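Local coordinates for alpha-1,6-mannanase (Bacteroides thetaiotaomicron, PDB 4V1S), which probably cleaves internal alpha-1,6-mannosidic linkages in mannan, as a glycoside hydrolase of family 76, at residues 302-308 with 341-345; 264-269 with 317-322. All coordinates share one frame; numbering follows the deposited sequence.

Contact 1: residues 302-308 with 341-345; sequences YNSINGA and HAINF
His-341 reaches from helix 334-350 to the backbone of the turn at 302-308. Its CB passes the phenol oxygen of Tyr-302, with CB to OH at 3.7 Å. That OH also lies at the edge of the imidazole, near its plane, and the two side chains cross at about a right angle. CG stands anti to the backbone N of His-341 (chi1 -163°), which carries the ring out from the helix toward the turn. CD2 then comes within 3.3 Å of Ser-304 O. At the tip, NE2 gives a nearly straight hydrogen bond to Ile-305 O, 2.8 Å long with an angle of 162° at the hydrogen. The acceptor lies in the ring plane, but NE2 stands well above the carbonyl plane of Ile-305.

Phe-345, one helical turn on, takes the other end of the turn. Ala-308 CB sits over its face in a CH-pi contact, 3.9 Å from the ring centroid. Phe-345 CD1 approaches Asn-306 O at 3.3 Å. With an alanine in place of Phe-345, the methyl of Ala-308 would probably lose the ring it rests on and a gap would open beneath the turn.

Between these side chains the backbones come close. Ala-342 CA makes a CA-H...O contact of 3.3 Å with Gly-307 O. A side chain on Gly-307 would run into His-341 O. One water bridges Asn-306 O and His-341 O, and a second bridges Gly-307 O and Ala-342 O.

Asn-303 OD1 grips the turn from inside, accepting from the backbone N of both Ile-305 and Asn-306. Asx turns at Asn-303 and Asn-306 accompany a G1 beta bulge, in which Gly-307 and Ala-308 both face Asn-303, in the loop that joins helices 284-301 and 313-330 of the probable (alpha/alpha)6 barrel.

Contact 2: residues 264-269 with 317-322; sequences SYNAGF and FSIIDS
Ser-318 fits as a knob into a hole formed by Ser-264, Tyr-265, Gly-268 and Phe-269. Two conformers were modelled for it; in the one described, CB lies 4.0 Å from Gly-268 CA. Its OG takes the position between the backbone N and the carbonyl carbon (chi1 64°), and is hydrogen-bonded to Phe-315 O, back along its own helix. Gly-268 offers a bare backbone here; in this conformer a side chain on it would probably meet that hydroxyl. The helix axes come within 8.0 Å and cross at 23°, both running the same way. Such parallel pairing of alternate helices is consistent with the inner ring of an (alpha/alpha)6 barrel, the fold of this clan. Ile-319, also modelled twice, lays CD1 alongside, 4.0 Å from Gly-268 CA and 3.7 Å from Ser-264 O. One helical turn on from the knob, Ser-322 OG lies 3.4 Å from Gly-268 O and donates a 2.8 Å hydrogen bond to Ser-318 O. The N of Ser-322 reaches the same oxygen from the opposite face of its plane, so two bonds hold it. On the flank, Phe-269 CZ meets the edge of the Phe-317 ring, CZ to CZ at 4.0 Å. The Tyr-265 ring stacks on Phe-315.

Contact 2 is fully buried near the centre of the chain, while contact 1 is partly buried at its periphery; their centres are about 15 Å apart. Both involve the region around helix 313-330. Contact 1 uses the loop leading into it and the helix that follows, and contact 2 packs the turn 317-322 of helix 313-330 on helix 264-281. Ile-320 joins the two: its CD1 lies 3.8 Å from Ala-342 CB and its CG2 is 3.9 Å from Ile-343 CD1. The chemistry differs with depth. The outer contact has a direct hydrogen bond and bridging waters, whereas the inner one has no hydrogen bond across it and relies on close packing.

Contact 1: residues 302-308 with 341-345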
loop_
_atom_site.group_PDB
_atom_site.type_symbol
_atom_site.label_atom_id
_atom_site.label_comp_id
_atom_site.label_asym_id
_atom_site.label_seq_id
_atom_site.Cartn_x
_atom_site.Cartn_y
_atom_site.Cartn_z
ATOM N N TYR A 302 11.588 -1.033 13.695
ATOM C CA TYR A 302 10.700 -0.444 14.689
ATOM C C TYR A 302 11.394 -0.175 15.998
ATOM O O TYR A 302 11.945 -1.088 16.598
ATOM C CB TYR A 302 9.509 -1.352 14.930
ATOM C CG TYR A 302 8.464 -0.792 15.887
ATOM C CD1 TYR A 302 7.941 0.517 15.718
ATOM C CD2 TYR A 302 7.987 -1.547 16.920
ATOM C CE1 TYR A 302 6.962 1.002 16.555
ATOM C CE2 TYR A 302 6.967 -1.082 17.757
ATOM C CZ TYR A 302 6.468 0.188 17.593
ATOM O OH TYR A 302 5.503 0.707 18.460
ATOM N N ASN A 303 11.349 1.074 16.447
ATOM C CA ASN A 303 11.772 1.410 17.820
ATOM C C ASN A 303 10.489 1.355 18.649
ATOM O O ASN A 303 9.659 2.272 18.597
ATOM C CB ASN A 303 12.413 2.778 17.848
ATOM C CG ASN A 303 12.766 3.255 19.255
ATOM O OD1 ASN A 303 12.209 2.804 20.244
ATOM N ND2 ASN A 303 13.701 4.197 19.329
ATOM N N SER A 304 10.332 0.300 19.445
ATOM C CA SER A 304 9.104 0.117 20.201
ATOM C C SER A 304 8.983 1.060 21.402
ATOM O O SER A 304 7.912 1.188 22.019
ATOM C CB SER A 304 8.980 -1.315 20.653
ATOM O OG SER A 304 9.754 -1.573 21.773
ATOM N N ILE A 305 10.082 1.703 21.737
ATOM C CA ILE A 305 10.107 2.546 22.904
ATOM C C ILE A 305 9.415 3.859 22.545
ATOM O O ILE A 305 8.478 4.292 23.233
ATOM C CB ILE A 305 11.542 2.805 23.415
ATOM C CG1 ILE A 305 12.337 1.491 23.604
ATOM C CG2 ILE A 305 11.476 3.559 24.733
ATOM C CD1 ILE A 305 11.650 0.428 24.441
ATOM N N ASN A 306 9.851 4.483 21.449
ATOM C CA ASN A 306 9.204 5.735 21.051
ATOM C C ASN A 306 8.149 5.619 19.972
ATOM O O ASN A 306 7.349 6.574 19.765
ATOM C CB ASN A 306 10.220 6.829 20.672
ATOM C CG ASN A 306 10.981 6.541 19.391
ATOM O OD1 ASN A 306 10.845 5.494 18.783
ATOM N ND2 ASN A 306 11.792 7.486 18.984
ATOM N N GLY A 307 8.137 4.486 19.287
ATOM C CA GLY A 307 7.159 4.283 18.199
ATOM C C GLY A 307 7.653 4.572 16.784
ATOM O O GLY A 307 6.918 4.415 15.861
ATOM N N ALA A 308 8.898 4.996 16.631
ATOM C CA ALA A 308 9.458 5.386 15.343
ATOM C C ALA A 308 9.703 4.207 14.425
ATOM O O ALA A 308 10.124 3.112 14.860
ATOM C CB ALA A 308 10.787 6.126 15.524
ATOM N N HIS A 341 0.860 3.039 19.050
ATOM C CA HIS A 341 2.107 3.727 19.468
ATOM C C HIS A 341 2.842 4.352 18.252
ATOM O O HIS A 341 3.304 5.489 18.305
ATOM C CB HIS A 341 3.008 2.741 20.196
ATOM C CG HIS A 341 4.088 3.378 21.001
ATOM N ND1 HIS A 341 3.838 4.357 21.936
ATOM C CD2 HIS A 341 5.415 3.134 21.054
ATOM C CE1 HIS A 341 4.974 4.715 22.505
ATOM N NE2 HIS A 341 5.944 3.985 21.991
ATOM N N ALA A 342 2.906 3.605 17.135
ATOM C CA ALA A 342 3.602 4.075 15.938
ATOM C C ALA A 342 2.822 5.267 15.337
ATOM O O ALA A 342 3.406 6.274 14.942
ATOM C CB ALA A 342 3.783 2.961 14.937
ATOM N N ILE A 343 1.503 5.141 15.317
ATOM C CA ILE A 343 0.641 6.212 14.763
ATOM C C ILE A 343 0.697 7.466 15.656
ATOM O O ILE A 343 0.734 8.606 15.151
ATOM C CB ILE A 343 -0.783 5.683 14.471
ATOM C CG1 ILE A 343 -0.691 4.609 13.366
ATOM C CG2 ILE A 343 -1.682 6.821 14.035
ATOM C CD1 ILE A 343 -1.950 3.813 13.163
ATOM N N ASN A 344 0.746 7.282 16.972
ATOM C CA ASN A 344 0.899 8.420 17.888
ATOM C C ASN A 344 2.180 9.166 17.620
ATOM O O ASN A 344 2.202 10.379 17.642
ATOM C CB ASN A 344 0.826 7.947 19.350
ATOM C CG ASN A 344 -0.578 7.461 19.756
ATOM O OD1 ASN A 344 -1.567 7.689 19.074
ATOM N ND2 ASN A 344 -0.650 6.782 20.872
ATOM N N PHE A 345 3.256 8.419 17.361
ATOM C CA PHE A 345 4.533 9.022 17.027
ATOM C C PHE A 345 4.454 9.867 15.757
ATOM O O PHE A 345 4.992 10.957 15.695
ATOM C CB PHE A 345 5.612 7.939 16.896
ATOM C CG PHE A 345 6.973 8.479 16.536
ATOM C CD1 PHE A 345 7.814 8.939 17.489
ATOM C CD2 PHE A 345 7.391 8.489 15.198
ATOM C CE1 PHE A 345 9.081 9.410 17.160
ATOM C CE2 PHE A 345 8.634 8.982 14.846
ATOM C CZ PHE A 345 9.486 9.432 15.846
HETATM O O HOH W 1 4.548 7.069 20.208
HETATM O O HOH W 2 6.159 5.541 13.358
#

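Contact 2: residues 264-269 with 317-322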
loop_
_atom_site.group_PDB
_atom_site.type_symbol
_atom_site.label_atom_id
_atom_site.label_comp_id
_atom_site.label_asym_id
_atom_site.label_seq_id
_atom_site.Cartn_x
_atom_site.Cartn_y
_atom_site.Cartn_z
ATOM N N SER A 264 11.102 -2.035 4.126
ATOM C CA SER A 264 10.001 -2.474 4.975
ATOM C C SER A 264 8.768 -2.974 4.223
ATOM O O SER A 264 8.195 -3.986 4.625
ATOM C CB SER A 264 9.611 -1.372 5.981
ATOM O OG SER A 264 9.246 -0.180 5.312
ATOM N N TYR A 265 8.354 -2.282 3.159
ATOM C CA TYR A 265 7.143 -2.636 2.473
ATOM C C TYR A 265 7.220 -3.948 1.687
ATOM O O TYR A 265 6.215 -4.578 1.434
ATOM C CB TYR A 265 6.648 -1.501 1.589
ATOM C CG TYR A 265 7.303 -1.304 0.227
ATOM C CD1 TYR A 265 8.694 -1.488 0.019
ATOM C CD2 TYR A 265 6.541 -0.882 -0.852
ATOM C CE1 TYR A 265 9.279 -1.284 -1.217
ATOM C CE2 TYR A 265 7.103 -0.684 -2.092
ATOM C CZ TYR A 265 8.471 -0.877 -2.284
ATOM O OH TYR A 265 9.009 -0.680 -3.524
ATOM N N ASN A 266 8.420 -4.375 1.341
ATOM C CA ASN A 266 8.576 -5.686 0.690
ATOM C C ASN A 266 8.320 -6.816 1.696
ATOM O O ASN A 266 7.660 -7.794 1.376
ATOM C CB ASN A 266 9.936 -5.800 0.026
ATOM C CG ASN A 266 9.952 -5.133 -1.316
ATOM O OD1 ASN A 266 8.914 -5.079 -2.001
ATOM N ND2 ASN A 266 11.082 -4.589 -1.689
ATOM N N ALA A 267 8.774 -6.634 2.934
ATOM C CA ALA A 267 8.347 -7.530 4.035
ATOM C C ALA A 267 6.840 -7.409 4.318
ATOM O O ALA A 267 6.128 -8.416 4.375
ATOM C CB ALA A 267 9.157 -7.274 5.295
ATOM N N GLY A 268 6.356 -6.175 4.461
ATOM C CA GLY A 268 4.987 -5.961 4.907
ATOM C C GLY A 268 3.943 -6.499 3.943
ATOM O O GLY A 268 3.014 -7.164 4.344
ATOM N N PHE A 269 4.076 -6.205 2.656
ATOM C CA PHE A 269 3.102 -6.711 1.719
ATOM C C PHE A 269 3.175 -8.248 1.582
ATOM O O PHE A 269 2.152 -8.863 1.346
ATOM C CB PHE A 269 3.211 -6.070 0.342
ATOM C CG PHE A 269 2.536 -4.712 0.232
ATOM C CD1 PHE A 269 1.148 -4.625 0.159
ATOM C CD2 PHE A 269 3.279 -3.551 0.079
ATOM C CE1 PHE A 269 0.522 -3.413 0.011
ATOM C CE2 PHE A 269 2.648 -2.334 -0.089
ATOM C CZ PHE A 269 1.278 -2.279 -0.128
ATOM N N PHE A 317 4.434 2.132 6.548
ATOM C CA PHE A 317 3.006 1.986 6.873
ATOM C C PHE A 317 2.584 0.537 6.723
ATOM O O PHE A 317 1.620 0.075 7.407
ATOM C CB PHE A 317 2.134 2.901 5.985
ATOM C CG PHE A 317 1.882 2.294 4.651
ATOM C CD1 PHE A 317 2.828 2.288 3.669
ATOM C CD2 PHE A 317 0.774 1.465 4.510
ATOM C CE1 PHE A 317 2.620 1.577 2.499
ATOM C CE2 PHE A 317 0.541 0.775 3.335
ATOM C CZ PHE A 317 1.492 0.818 2.343
ATOM N N SER A 318 3.277 -0.208 5.837
ATOM C CA SER A 318 2.903 -1.625 5.601
ATOM C C SER A 318 3.140 -2.510 6.824
ATOM O O SER A 318 2.453 -3.520 7.002
ATOM C CB SER A 318 3.611 -2.212 4.379
ATOM O OG SER A 318 5.001 -2.268 4.554
ATOM N N ILE A 319 4.089 -2.123 7.675
ATOM C CA ILE A 319 4.310 -2.861 8.924
ATOM C C ILE A 319 3.124 -2.612 9.861
ATOM O O ILE A 319 2.635 -3.537 10.536
ATOM C CB ILE A 319 5.645 -2.471 9.581
ATOM C CG1 ILE A 319 6.816 -2.813 8.638
ATOM C CG2 ILE A 319 5.795 -3.132 10.953
ATOM C CD1 ILE A 319 6.813 -4.218 8.062
ATOM N N ILE A 320 2.625 -1.369 9.884
ATOM C CA ILE A 320 1.455 -1.055 10.705
ATOM C C ILE A 320 0.226 -1.806 10.199
ATOM O O ILE A 320 -0.520 -2.395 11.004
ATOM C CB ILE A 320 1.202 0.458 10.771
ATOM C CG1 ILE A 320 2.443 1.200 11.282
ATOM C CG2 ILE A 320 -0.014 0.747 11.647
ATOM C CD1 ILE A 320 2.279 2.718 11.402
ATOM N N ASP A 321 0.027 -1.866 8.877
ATOM C CA ASP A 321 -1.095 -2.644 8.350
ATOM C C ASP A 321 -0.938 -4.147 8.676
ATOM O O ASP A 321 -1.948 -4.832 8.882
ATOM C CB ASP A 321 -1.244 -2.468 6.815
ATOM C CG ASP A 321 -2.198 -1.356 6.441
ATOM O OD1 ASP A 321 -2.953 -0.924 7.340
ATOM O OD2 ASP A 321 -2.203 -0.949 5.257
ATOM N N SER A 322 0.313 -4.640 8.728
ATOM C CA SER A 322 0.603 -6.020 9.138
ATOM C C SER A 322 0.156 -6.255 10.573
ATOM O O SER A 322 -0.433 -7.302 10.880
ATOM C CB SER A 322 2.104 -6.369 8.926
ATOM O OG SER A 322 2.439 -6.307 7.532
#